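PDB 6EVU: PrgB from Enterococcus faecalis, which promotes cell aggregation, biofilm formation and conjugation through DNA binding and compaction, the part modelled here being its adhesin domain. Local coordinates for residues F131-Q136 / A157-N162; G143-V148 / V169-T174; E212-F217 / Q300-S305; K50-T55 / K74-K79. All coordinates share one frame; numbering follows the deposited sequence.

From the N terminus, contact 4 forms first: it closes an 18-residue loop containing helix 68-72 and lays the end of that loop over side chains of strands 99-104 and 145-150 of the six-stranded sheet. Contacts 1 and 2 follow and cross, because their segments alternate along the chain. Each spans 20 residues and joins a strand of the nine-stranded sheet to one of the six-stranded sheet, and their centres lie about 2 Å apart. Contact 3 comes last and in series, closing an 82-residue excursion and joining the same two sheets again beside a bound buffer molecule. Asn146 ND2 to Lys74 O ties contact 2 to contact 4, and the Lys170–Asp216 salt bridge ties contact 2 to contact 3.

Contact 1: residues F131-Q136 / A157-N162; sequences FVYELQ and AFIGTN
Tyr133 reaches from one sheet of a beta sandwich to Ala157 and Ile159 of the other. Segment 131-136 belongs to strand 124-137 of the nine-stranded antiparallel sheet, and 157-160 is a strand of the six-stranded sheet facing it. The backbones stay well apart, with Tyr133 CA 9.6 Å from Ala157 CA, and side chains bridge the interval.

Everything that meets here does so by van der Waals contact. The far end of the phenol settles on the methyl of Ala157: Tyr133 OH is 3.7 Å from Ala157 CB, and Tyr133 CE2 is 3.8 Å from the same carbon. With chi1 at -63° the tyrosine CG is anti to its own carbonyl carbon, which sends the ring off the sheet into the interior. Ile159 meets the ring nearer its root. Its CG1 branch is stretched out (chi2 174°), presenting CD1 obliquely to the ring.

Neighbouring side chains pack around them. Phe149 meets the Tyr133 ring with planes about 35° apart and also touches Ala157, while Ile159 packs on Leu145 and Thr171. Along the strands, backbone bonds fix the positions from which these side chains start: Tyr133 pairs with Val110, and Ala157 O receives Phe302 N. The longest of the contacts is Tyr133 CD2 to Ile159 CD1, at 4.1 Å.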
loop_
_atom_site.group_PDB
_atom_site.type_symbol
_atom_site.label_atom_id
_atom_site.label_comp_id
_atom_site.label_asym_id
_atom_site.label_seq_id
_atom_site.Cartn_x
_atom_site.Cartn_y
_atom_site.Cartn_z
ATOM N N PHE A 131 2.017 13.056 0.659
ATOM C CA PHE A 131 1.279 11.800 0.796
ATOM C C PHE A 131 0.337 11.956 1.987
ATOM O O PHE A 131 0.805 12.094 3.111
ATOM C CB PHE A 131 2.280 10.678 1.071
ATOM C CG PHE A 131 3.056 10.216 -0.146
ATOM C CD1 PHE A 131 3.783 11.098 -0.952
ATOM C CD2 PHE A 131 3.020 8.859 -0.479
ATOM C CE1 PHE A 131 4.470 10.612 -2.098
ATOM C CE2 PHE A 131 3.691 8.391 -1.642
ATOM C CZ PHE A 131 4.426 9.268 -2.389
ATOM N N VAL A 132 -0.975 11.932 1.756
ATOM C CA VAL A 132 -1.968 12.095 2.816
ATOM C C VAL A 132 -2.597 10.757 3.116
ATOM O O VAL A 132 -3.217 10.123 2.246
ATOM C CB VAL A 132 -3.044 13.111 2.422
ATOM C CG1 VAL A 132 -4.101 13.217 3.549
ATOM C CG2 VAL A 132 -2.341 14.450 2.080
ATOM N N TYR A 133 -2.411 10.313 4.361
ATOM C CA TYR A 133 -2.914 9.035 4.873
ATOM C C TYR A 133 -4.091 9.282 5.794
ATOM O O TYR A 133 -4.003 10.114 6.678
ATOM C CB TYR A 133 -1.822 8.351 5.685
ATOM C CG TYR A 133 -0.620 8.008 4.853
ATOM C CD1 TYR A 133 0.455 8.912 4.686
ATOM C CD2 TYR A 133 -0.519 6.718 4.291
ATOM C CE1 TYR A 133 1.604 8.516 3.935
ATOM C CE2 TYR A 133 0.599 6.374 3.542
ATOM C CZ TYR A 133 1.624 7.265 3.393
ATOM O OH TYR A 133 2.765 6.998 2.688
ATOM N N GLU A 134 -5.179 8.534 5.585
ATOM C CA GLU A 134 -6.324 8.659 6.453
ATOM C C GLU A 134 -6.807 7.271 6.801
ATOM O O GLU A 134 -7.188 6.505 5.911
ATOM C CB GLU A 134 -7.439 9.493 5.802
ATOM C CG GLU A 134 -8.507 9.769 6.811
ATOM C CD GLU A 134 -9.526 10.794 6.362
ATOM O OE1 GLU A 134 -9.337 11.507 5.318
ATOM O OE2 GLU A 134 -10.559 10.891 7.098
ATOM N N LEU A 135 -6.844 6.970 8.102
ATOM C CA LEU A 135 -7.465 5.735 8.566
ATOM C C LEU A 135 -8.899 5.617 8.057
ATOM O O LEU A 135 -9.709 6.559 8.149
ATOM C CB LEU A 135 -7.438 5.664 10.105
ATOM C CG LEU A 135 -7.981 4.406 10.816
ATOM C CD1 LEU A 135 -7.278 4.318 12.179
ATOM C CD2 LEU A 135 -9.551 4.463 11.080
ATOM N N GLN A 136 -9.219 4.409 7.563
ATOM C CA GLN A 136 -10.580 4.019 7.227
ATOM C C GLN A 136 -11.123 2.815 7.997
ATOM O O GLN A 136 -12.334 2.782 8.294
ATOM C CB GLN A 136 -10.665 3.754 5.721
ATOM C CG GLN A 136 -10.471 5.077 4.968
ATOM C CD GLN A 136 -10.739 4.898 3.507
ATOM O OE1 GLN A 136 -10.141 4.044 2.892
ATOM N NE2 GLN A 136 -11.647 5.699 2.949
ATOM N N ALA A 157 5.470 3.461 3.378
ATOM C CA ALA A 157 4.767 3.345 4.656
ATOM C C ALA A 157 4.696 1.904 5.134
ATOM O O ALA A 157 4.469 0.990 4.342
ATOM C CB ALA A 157 3.341 3.869 4.553
ATOM N N PHE A 158 4.771 1.720 6.450
ATOM C CA PHE A 158 4.404 0.460 7.094
ATOM C C PHE A 158 3.272 0.772 8.037
ATOM O O PHE A 158 3.375 1.728 8.804
ATOM C CB PHE A 158 5.586 -0.129 7.873
ATOM C CG PHE A 158 6.756 -0.547 7.002
ATOM C CD1 PHE A 158 7.619 0.419 6.505
ATOM C CD2 PHE A 158 7.013 -1.907 6.705
ATOM C CE1 PHE A 158 8.758 0.037 5.703
ATOM C CE2 PHE A 158 8.118 -2.279 5.870
ATOM C CZ PHE A 158 8.963 -1.312 5.391
ATOM N N ILE A 159 2.170 0.021 7.961
ATOM C CA ILE A 159 0.976 0.380 8.729
ATOM C C ILE A 159 0.441 -0.859 9.420
ATOM O O ILE A 159 0.328 -1.936 8.813
ATOM C CB ILE A 159 -0.086 1.036 7.798
ATOM C CG1 ILE A 159 0.439 2.453 7.357
ATOM C CG2 ILE A 159 -1.519 1.129 8.490
ATOM C CD1 ILE A 159 -0.369 3.161 6.365
ATOM N N GLY A 160 0.007 -0.701 10.678
ATOM C CA GLY A 160 -0.561 -1.879 11.326
ATOM C C GLY A 160 -1.042 -1.556 12.727
ATOM O O GLY A 160 -0.796 -0.463 13.251
ATOM N N THR A 161 -1.702 -2.547 13.336
ATOM C CA THR A 161 -2.169 -2.434 14.719
ATOM C C THR A 161 -2.467 -3.842 15.240
ATOM O O THR A 161 -2.294 -4.830 14.542
ATOM C CB THR A 161 -3.387 -1.501 14.810
ATOM O OG1 THR A 161 -3.655 -1.255 16.220
ATOM C CG2 THR A 161 -4.624 -2.167 14.217
ATOM N N ASN A 162 -2.895 -3.917 16.478
ATOM C CA ASN A 162 -3.324 -5.156 17.108
ATOM C C ASN A 162 -4.655 -5.611 16.529
ATOM O O ASN A 162 -5.565 -4.799 16.358
ATOM C CB ASN A 162 -3.488 -4.832 18.610
ATOM C CG ASN A 162 -3.841 -5.995 19.426
ATOM O OD1 ASN A 162 -3.307 -7.094 19.261
ATOM N ND2 ASN A 162 -4.701 -5.755 20.391
#

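Contact 2: residues G143-V148 / V169-T174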
loop_
_atom_site.group_PDB
_atom_site.type_symbol
_atom_site.label_atom_id
_atom_site.label_comp_id
_atom_site.label_asym_id
_atom_site.label_seq_id
_atom_site.Cartn_x
_atom_site.Cartn_y
_atom_site.Cartn_z
ATOM N N GLY A 143 -9.389 1.299 17.776
ATOM C CA GLY A 143 -9.735 1.756 16.438
ATOM C C GLY A 143 -8.714 2.672 15.789
ATOM O O GLY A 143 -9.075 3.476 14.906
ATOM N N THR A 144 -7.435 2.517 16.136
ATOM C CA THR A 144 -6.365 3.320 15.570
ATOM C C THR A 144 -5.464 2.434 14.731
ATOM O O THR A 144 -5.527 1.200 14.793
ATOM C CB THR A 144 -5.510 3.989 16.661
ATOM O OG1 THR A 144 -4.955 2.990 17.513
ATOM C CG2 THR A 144 -6.399 4.941 17.510
ATOM N N LEU A 145 -4.578 3.073 13.974
ATOM C CA LEU A 145 -3.514 2.340 13.288
ATOM C C LEU A 145 -2.193 2.998 13.621
ATOM O O LEU A 145 -2.131 4.203 13.910
ATOM C CB LEU A 145 -3.672 2.335 11.739
ATOM C CG LEU A 145 -4.876 1.565 11.233
ATOM C CD1 LEU A 145 -5.077 1.988 9.772
ATOM C CD2 LEU A 145 -4.878 0.086 11.444
ATOM N N ASN A 146 -1.106 2.199 13.572
ATOM C CA ASN A 146 0.222 2.744 13.712
ATOM C C ASN A 146 0.852 2.810 12.327
ATOM O O ASN A 146 0.640 1.933 11.501
ATOM C CB ASN A 146 1.074 1.867 14.621
ATOM C CG ASN A 146 0.347 1.472 15.899
ATOM O OD1 ASN A 146 -0.295 2.306 16.535
ATOM N ND2 ASN A 146 0.437 0.176 16.280
ATOM N N ALA A 147 1.690 3.821 12.128
ATOM C CA ALA A 147 2.352 3.995 10.851
ATOM C C ALA A 147 3.803 4.309 11.105
ATOM O O ALA A 147 4.152 5.052 12.032
ATOM C CB ALA A 147 1.723 5.117 10.031
ATOM N N VAL A 148 4.662 3.789 10.235
ATOM C CA VAL A 148 6.019 4.277 10.156
ATOM C C VAL A 148 6.183 4.751 8.725
ATOM O O VAL A 148 6.040 3.956 7.784
ATOM C CB VAL A 148 7.070 3.235 10.538
ATOM C CG1 VAL A 148 8.433 3.852 10.456
ATOM C CG2 VAL A 148 6.866 2.750 12.017
ATOM N N VAL A 169 -7.955 -3.906 8.205
ATOM C CA VAL A 169 -7.064 -2.753 8.182
ATOM C C VAL A 169 -7.330 -2.036 6.866
ATOM O O VAL A 169 -7.304 -2.676 5.821
ATOM C CB VAL A 169 -5.603 -3.197 8.300
ATOM C CG1 VAL A 169 -4.637 -2.037 8.173
ATOM C CG2 VAL A 169 -5.392 -3.892 9.659
ATOM N N LYS A 170 -7.579 -0.721 6.898
ATOM C CA LYS A 170 -7.727 0.017 5.634
ATOM C C LYS A 170 -7.339 1.481 5.799
ATOM O O LYS A 170 -7.720 2.119 6.779
ATOM C CB LYS A 170 -9.153 -0.117 5.062
ATOM C CG LYS A 170 -9.198 0.399 3.594
ATOM C CD LYS A 170 -10.516 0.099 2.918
ATOM C CE LYS A 170 -11.606 1.076 3.306
ATOM N NZ LYS A 170 -12.922 0.787 2.552
ATOM N N THR A 171 -6.558 2.000 4.842
ATOM C CA THR A 171 -6.000 3.339 4.848
ATOM C C THR A 171 -6.226 3.955 3.475
ATOM O O THR A 171 -5.901 3.321 2.455
ATOM C CB THR A 171 -4.489 3.333 5.148
ATOM O OG1 THR A 171 -4.252 2.618 6.395
ATOM C CG2 THR A 171 -3.963 4.741 5.266
ATOM N N ARG A 172 -6.707 5.197 3.451
ATOM C CA ARG A 172 -6.791 5.972 2.206
ATOM C C ARG A 172 -5.483 6.727 2.016
ATOM O O ARG A 172 -4.915 7.304 2.965
ATOM C CB ARG A 172 -7.979 6.966 2.236
ATOM C CG ARG A 172 -8.084 7.720 0.860
ATOM C CD ARG A 172 -9.495 8.232 0.674
ATOM N NE ARG A 172 -9.780 9.191 1.718
ATOM C CZ ARG A 172 -10.997 9.584 2.085
ATOM N NH1 ARG A 172 -12.093 9.088 1.499
ATOM N NH2 ARG A 172 -11.106 10.481 3.062
ATOM N N LEU A 173 -4.964 6.687 0.779
ATOM C CA LEU A 173 -3.764 7.427 0.407
ATOM C C LEU A 173 -4.101 8.337 -0.772
ATOM O O LEU A 173 -4.586 7.857 -1.816
ATOM C CB LEU A 173 -2.592 6.482 0.039
ATOM C CG LEU A 173 -1.337 7.127 -0.563
ATOM C CD1 LEU A 173 -0.728 8.188 0.394
ATOM C CD2 LEU A 173 -0.330 6.038 -0.764
ATOM N N THR A 174 -3.878 9.642 -0.591
ATOM C CA THR A 174 -4.041 10.624 -1.674
ATOM C C THR A 174 -2.729 11.358 -1.828
ATOM O O THR A 174 -2.150 11.811 -0.836
ATOM C CB THR A 174 -5.144 11.628 -1.322
ATOM O OG1 THR A 174 -6.368 10.933 -1.013
ATOM C CG2 THR A 174 -5.325 12.623 -2.480
#
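Leu145 divides its two methyls between Val169 and Thr171, and that fork is the tight part of this contact. Leu145 CD1 lies 3.5 Å from Thr171 OG1 and also skirts the backbone, 4.0 Å from Lys170 O. Leu145 CD2 takes the other direction and meets Val169 CG1 at 3.9 Å. The leucine CG is anti to its carbonyl carbon (chi1 -67°), which directs the fork toward the facing strand. The leucine and Thr171 side chains run past each other in opposite directions. Leu135 and Thr161 also touch Leu145, so its methyls are embedded in the interior.

The other side of strand 169-174 is looser and more polar. Lys170 starts out away from Leu145 and is partly exposed; its NZ makes a salt bridge to Asp216. Arg172, two residues on, pairs with Glu134 on the neighbouring strand. Residues therefore alternate along this strand, Thr171 facing the core and the charged side chains facing outward.

The segments 145-148 and 169-174 of the two strands approach to 9.5 Å between axes and cross at -56°. With Leu145 inserted between Val169 and Thr171 of the other sheet, two separate antiparallel sheets pack face to face through buried side chains, as in a beta sandwich.

Contact 3: residues E212-F217 / Q300-S305; sequences EFVSDF and QWFAFS. With TRS (2-amino-2-hydroxymethyl-propane-1,3-diol), chain C.
The Phe302 ring meets Val214 CG1 obliquely, Phe302 CE1 lying a loose 4.5 Å from that methyl, while Phe284 stacks with the same ring. The valine's other methyl, CG2, lies in plane at the edge of the Phe217 ring. Trp301 stacks on Phe158, and its six-membered ring also comes obliquely to a bound Tris molecule, Trp301 CE3 being 3.6 Å from Tris O2.

Polar groups at the other end of the contact hold the two segments together, largely through intermediaries. The carboxylate of Glu212 touches Gln300 directly, Glu212 OE2 lying 3.5 Å from Gln300 CB, and splits its polar work: OE2 receives Tris O3 at 2.7 Å, whereas OE1 receives the Tris amine N at 3.0 Å. Tris O3 is itself the acceptor of Trp301 N, a nearly straight bond (176°) of 2.9 Å. One water forms a second bridge, donating to Glu212 OE1 (2.7 Å) and to Trp301 O (2.8 Å) and accepting from Gln300 NE2. Gln300 places CG between its backbone N and carbonyl carbon (chi1 73°) and then extends, bringing NE2 to the water and to Gly285 O.

Tris probably comes from the crystallisation liquor. Ser199, Asn201 and Asp260 also bond it, so it occupies a largely polar site beside the Trp301 ring, where the carboxylate of Glu212 would be expected to favour a charged amine. Strand 211-215 pairs with strand 280-287 in the nine-stranded sheet and strand 299-302 with strand 157-160 in the six-stranded one; through Glu212 and Trp301 the Tris therefore bonds to a strand of each sheet.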
loop_
_atom_site.group_PDB
_atom_site.type_symbol
_atom_site.label_atom_id
_atom_site.label_comp_id
_atom_site.label_asym_id
_atom_site.label_seq_id
_atom_site.Cartn_x
_atom_site.Cartn_y
_atom_site.Cartn_z
ATOM N N GLU A 212 -3.845 -9.028 1.564
ATOM C CA GLU A 212 -3.627 -7.599 1.302
ATOM C C GLU A 212 -4.385 -7.212 0.031
ATOM O O GLU A 212 -4.440 -7.998 -0.936
ATOM C CB GLU A 212 -2.132 -7.273 1.188
ATOM C CG GLU A 212 -1.368 -7.822 2.360
ATOM C CD GLU A 212 -0.006 -7.210 2.567
ATOM O OE1 GLU A 212 0.471 -6.467 1.681
ATOM O OE2 GLU A 212 0.627 -7.530 3.601
ATOM N N PHE A 213 -5.033 -6.037 0.062
ATOM C CA PHE A 213 -5.904 -5.569 -1.025
ATOM C C PHE A 213 -5.700 -4.086 -1.291
ATOM O O PHE A 213 -5.087 -3.362 -0.490
ATOM C CB PHE A 213 -7.404 -5.799 -0.701
ATOM C CG PHE A 213 -7.911 -4.990 0.498
ATOM C CD1 PHE A 213 -8.421 -3.708 0.330
ATOM C CD2 PHE A 213 -7.910 -5.562 1.770
ATOM C CE1 PHE A 213 -8.894 -2.981 1.398
ATOM C CE2 PHE A 213 -8.410 -4.851 2.862
ATOM C CZ PHE A 213 -8.891 -3.564 2.690
ATOM N N VAL A 214 -6.245 -3.635 -2.430
ATOM C CA VAL A 214 -6.547 -2.243 -2.692
ATOM C C VAL A 214 -8.028 -2.111 -3.020
ATOM O O VAL A 214 -8.678 -3.078 -3.410
ATOM C CB VAL A 214 -5.677 -1.695 -3.834
ATOM C CG1 VAL A 214 -4.235 -1.659 -3.370
ATOM C CG2 VAL A 214 -5.830 -2.579 -5.172
ATOM N N SER A 215 -8.576 -0.911 -2.816
ATOM C CA SER A 215 -10.013 -0.697 -3.008
ATOM C C SER A 215 -10.280 0.802 -3.086
ATOM O O SER A 215 -9.369 1.622 -2.894
ATOM C CB SER A 215 -10.822 -1.325 -1.868
ATOM O OG SER A 215 -10.517 -0.607 -0.683
ATOM N N ASP A 216 -11.562 1.151 -3.298
ATOM C CA ASP A 216 -12.046 2.525 -3.185
ATOM C C ASP A 216 -11.174 3.491 -3.989
ATOM O O ASP A 216 -10.730 4.541 -3.516
ATOM C CB ASP A 216 -12.145 2.945 -1.729
ATOM C CG ASP A 216 -12.970 1.973 -0.928
ATOM O OD1 ASP A 216 -14.164 1.863 -1.239
ATOM O OD2 ASP A 216 -12.402 1.286 -0.047
ATOM N N PHE A 217 -10.992 3.144 -5.256
ATOM C CA PHE A 217 -10.233 4.035 -6.116
ATOM C C PHE A 217 -10.990 5.352 -6.222
ATOM O O PHE A 217 -12.213 5.358 -6.371
ATOM C CB PHE A 217 -9.989 3.356 -7.468
ATOM C CG PHE A 217 -8.855 2.362 -7.384
ATOM C CD1 PHE A 217 -9.058 1.097 -6.840
ATOM C CD2 PHE A 217 -7.552 2.772 -7.658
ATOM C CE1 PHE A 217 -7.973 0.218 -6.654
ATOM C CE2 PHE A 217 -6.443 1.892 -7.509
ATOM C CZ PHE A 217 -6.657 0.615 -7.019
ATOM N N GLN A 300 1.205 -4.271 7.551
ATOM C CA GLN A 300 1.636 -4.486 6.173
ATOM C C GLN A 300 2.639 -3.411 5.772
ATOM O O GLN A 300 2.739 -2.339 6.373
ATOM C CB GLN A 300 0.420 -4.452 5.219
ATOM C CG GLN A 300 -0.115 -3.029 5.038
ATOM C CD GLN A 300 -1.494 -3.021 4.382
ATOM O OE1 GLN A 300 -2.471 -2.544 4.926
ATOM N NE2 GLN A 300 -1.555 -3.533 3.167
ATOM N N TRP A 301 3.357 -3.719 4.674
ATOM C CA TRP A 301 4.216 -2.736 4.028
ATOM C C TRP A 301 3.533 -2.336 2.735
ATOM O O TRP A 301 3.207 -3.219 1.939
ATOM C CB TRP A 301 5.579 -3.382 3.748
ATOM C CG TRP A 301 6.504 -2.521 2.908
ATOM C CD1 TRP A 301 6.497 -1.174 2.833
ATOM C CD2 TRP A 301 7.557 -2.968 2.028
ATOM N NE1 TRP A 301 7.452 -0.717 1.957
ATOM C CE2 TRP A 301 8.119 -1.805 1.449
ATOM C CE3 TRP A 301 8.042 -4.231 1.644
ATOM C CZ2 TRP A 301 9.184 -1.886 0.517
ATOM C CZ3 TRP A 301 9.110 -4.297 0.748
ATOM C CH2 TRP A 301 9.634 -3.134 0.181
ATOM N N PHE A 302 3.305 -1.040 2.539
ATOM C CA PHE A 302 2.743 -0.538 1.284
ATOM C C PHE A 302 3.785 0.379 0.655
ATOM O O PHE A 302 4.016 1.480 1.136
ATOM C CB PHE A 302 1.418 0.213 1.439
ATOM C CG PHE A 302 0.855 0.562 0.096
ATOM C CD1 PHE A 302 0.206 -0.441 -0.648
ATOM C CD2 PHE A 302 1.143 1.760 -0.493
ATOM C CE1 PHE A 302 -0.271 -0.191 -1.915
ATOM C CE2 PHE A 302 0.687 2.033 -1.829
ATOM C CZ PHE A 302 -0.006 1.056 -2.519
ATOM N N ALA A 303 4.366 -0.055 -0.459
ATOM C CA ALA A 303 5.316 0.752 -1.210
ATOM C C ALA A 303 4.618 1.371 -2.415
ATOM O O ALA A 303 3.840 0.688 -3.096
ATOM C CB ALA A 303 6.476 -0.119 -1.689
ATOM N N PHE A 304 4.929 2.631 -2.683
ATOM C CA PHE A 304 4.384 3.371 -3.814
ATOM C C PHE A 304 5.458 3.613 -4.856
ATOM O O PHE A 304 6.490 4.192 -4.541
ATOM C CB PHE A 304 3.831 4.726 -3.399
ATOM C CG PHE A 304 3.309 5.501 -4.549
ATOM C CD1 PHE A 304 2.037 5.228 -5.037
ATOM C CD2 PHE A 304 4.102 6.495 -5.191
ATOM C CE1 PHE A 304 1.528 5.953 -6.155
ATOM C CE2 PHE A 304 3.569 7.246 -6.288
ATOM C CZ PHE A 304 2.311 6.960 -6.775
ATOM N N SER A 305 5.195 3.200 -6.105
ATOM C CA SER A 305 6.116 3.529 -7.192
ATOM C C SER A 305 5.379 3.414 -8.513
ATOM O O SER A 305 4.243 2.952 -8.582
ATOM C CB SER A 305 7.346 2.604 -7.217
ATOM O OG SER A 305 7.086 1.400 -7.919
HETATM C C TRS C . 4.143 -7.671 1.875
HETATM C C1 TRS C . 5.056 -8.888 1.550
HETATM C C2 TRS C . 4.855 -6.342 1.603
HETATM C C3 TRS C . 3.680 -7.734 3.355
HETATM N N TRS C . 3.025 -7.753 0.952
HETATM O O1 TRS C . 4.175 -10.002 1.666
HETATM O O2 TRS C . 5.382 -6.303 0.302
HETATM O O3 TRS C . 3.082 -6.446 3.644
HETATM O O HOH W 1 0.654 -3.878 1.076
#

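Contact 4: residues K50-T55 / K74-K79; sequences KFIKAT and KDMGGK
Ile52 and Met76 meet through their methyls, Ile52 CG2 lying 3.8 Å from Met76 CE. The methionine is curled: CG is anti to its carbonyl carbon, and the chain then bends at both chi2 (-61°) and chi3 (-83°), which brings CE round to the isoleucine. Ile52 answers with its CG2 branch, and the two side chains lie aslant to each other. The same Ile52 CG2 brushes Lys79 O at 4.1 Å. Asn146, from strand 145-150, touches both side chains, and Leu103 packs on Met76.

A water adds a polar link beside the methyls: it donates to Lys79 O (2.7 Å) and accepts from Lys53 N (3.0 Å). Lys53 is the N-cap residue of helix 54-57, so this water sits at the start of that helix.

Local bonds shape the loop that carries Met76. Asp75 OD1 accepts Gly77 N at 3.0 Å, nearly along its own C-O axis, and also binds Ser142 OG. Lys79 N bonds back to Met76 O at 2.8 Å, with Gly78 at positive phi (77°). The end of the Lys79 side chain is doubtful, because its CE comes too close to Gly77 O. In the 74-79 loop, then, an Asx turn at Asp75 overlaps a type II beta turn from Met76 to Lys79, and Met76 rests on Leu103 and Asn146, over the inner strands 99-104 and 145-150 of the six-stranded sheet.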
loop_
_atom_site.group_PDB
_atom_site.type_symbol
_atom_site.label_atom_id
_atom_site.label_comp_id
_atom_site.label_asym_id
_atom_site.label_seq_id
_atom_site.Cartn_x
_atom_site.Cartn_y
_atom_site.Cartn_z
ATOM N N LYS A 50 -0.719 12.414 15.811
ATOM C CA LYS A 50 0.089 12.302 17.023
ATOM C C LYS A 50 1.312 11.438 16.731
ATOM O O LYS A 50 1.228 10.495 15.929
ATOM C CB LYS A 50 -0.702 11.675 18.171
ATOM C CG LYS A 50 -1.874 12.469 18.707
ATOM C CD LYS A 50 -2.520 11.671 19.890
ATOM C CE LYS A 50 -3.482 12.520 20.699
ATOM N NZ LYS A 50 -4.720 12.804 19.928
ATOM N N PHE A 51 2.465 11.799 17.320
ATOM C CA PHE A 51 3.698 11.032 17.104
ATOM C C PHE A 51 3.839 9.954 18.160
ATOM O O PHE A 51 3.440 10.150 19.314
ATOM C CB PHE A 51 4.942 11.927 17.144
ATOM C CG PHE A 51 5.003 12.898 16.005
ATOM C CD1 PHE A 51 4.566 14.210 16.189
ATOM C CD2 PHE A 51 5.429 12.496 14.735
ATOM C CE1 PHE A 51 4.586 15.103 15.145
ATOM C CE2 PHE A 51 5.464 13.408 13.673
ATOM C CZ PHE A 51 5.039 14.695 13.870
ATOM N N ILE A 52 4.370 8.795 17.756
ATOM C CA ILE A 52 4.714 7.701 18.669
ATOM C C ILE A 52 6.205 7.765 18.936
ATOM O O ILE A 52 7.017 7.722 18.003
ATOM C CB ILE A 52 4.325 6.345 18.092
ATOM C CG1 ILE A 52 2.820 6.346 17.813
ATOM C CG2 ILE A 52 4.762 5.211 19.044
ATOM C CD1 ILE A 52 2.351 5.146 16.893
ATOM N N LYS A 53 6.572 7.896 20.197
ATOM C CA LYS A 53 7.988 7.817 20.553
ATOM C C LYS A 53 8.586 6.483 20.109
ATOM O O LYS A 53 8.005 5.418 20.352
ATOM C CB LYS A 53 8.188 7.944 22.079
ATOM C CG LYS A 53 7.545 9.106 22.738
ATOM C CD LYS A 53 7.697 8.934 24.248
ATOM C CE LYS A 53 8.456 10.075 24.831
ATOM N NZ LYS A 53 8.242 10.076 26.306
ATOM N N ALA A 54 9.762 6.559 19.469
ATOM C CA ALA A 54 10.505 5.369 19.074
ATOM C C ALA A 54 10.671 4.408 20.238
ATOM O O ALA A 54 10.557 3.189 20.060
ATOM C CB ALA A 54 11.880 5.774 18.512
ATOM N N THR A 55 10.916 4.936 21.457
ATOM C CA THR A 55 11.110 4.031 22.589
ATOM C C THR A 55 9.826 3.282 22.954
ATOM O O THR A 55 9.905 2.182 23.500
ATOM C CB THR A 55 11.677 4.783 23.793
ATOM O OG1 THR A 55 10.809 5.857 24.170
ATOM C CG2 THR A 55 12.991 5.392 23.392
ATOM N N LYS A 74 0.475 -3.839 17.774
ATOM C CA LYS A 74 0.144 -3.543 19.140
ATOM C C LYS A 74 -0.758 -2.309 19.102
ATOM O O LYS A 74 -0.720 -1.532 18.170
ATOM C CB LYS A 74 1.365 -3.377 20.034
ATOM C CG LYS A 74 2.313 -2.257 19.696
ATOM C CD LYS A 74 3.375 -2.117 20.776
ATOM C CE LYS A 74 4.533 -1.240 20.330
ATOM N NZ LYS A 74 5.436 -1.979 19.434
ATOM N N ASP A 75 -1.581 -2.157 20.118
ATOM C CA ASP A 75 -2.525 -1.046 20.158
ATOM C C ASP A 75 -1.824 0.123 20.828
ATOM O O ASP A 75 -1.496 0.046 22.019
ATOM C CB ASP A 75 -3.763 -1.473 20.942
ATOM C CG ASP A 75 -4.885 -0.468 20.843
ATOM O OD1 ASP A 75 -4.649 0.697 20.537
ATOM O OD2 ASP A 75 -6.038 -0.875 21.049
ATOM N N MET A 76 -1.583 1.193 20.078
ATOM C CA MET A 76 -0.922 2.373 20.641
ATOM C C MET A 76 -1.892 3.520 20.887
ATOM O O MET A 76 -1.445 4.651 21.093
ATOM C CB MET A 76 0.208 2.824 19.724
ATOM C CG MET A 76 1.254 1.757 19.569
ATOM S SD MET A 76 2.069 1.291 21.089
ATOM C CE MET A 76 3.362 2.535 21.287
ATOM N N GLY A 77 -3.201 3.268 20.811
ATOM C CA GLY A 77 -4.158 4.306 21.170
ATOM C C GLY A 77 -3.870 4.782 22.579
ATOM O O GLY A 77 -3.751 3.964 23.486
ATOM N N GLY A 78 -3.670 6.077 22.766
ATOM C CA GLY A 78 -3.293 6.574 24.079
ATOM C C GLY A 78 -1.842 6.353 24.459
ATOM O O GLY A 78 -1.455 6.685 25.589
ATOM N N LYS A 79 -1.013 5.828 23.559
ATOM C CA LYS A 79 0.428 5.726 23.765
ATOM C C LYS A 79 1.168 6.502 22.669
ATOM O O LYS A 79 2.182 6.035 22.120
ATOM C CB LYS A 79 0.878 4.261 23.779
ATOM C CG LYS A 79 0.426 3.419 25.035
ATOM C CD LYS A 79 -0.203 2.082 24.628
ATOM C CE LYS A 79 -1.742 2.237 24.584
ATOM N NZ LYS A 79 -2.644 1.078 24.226
HETATM O O HOH W 2 4.445 7.573 22.273
#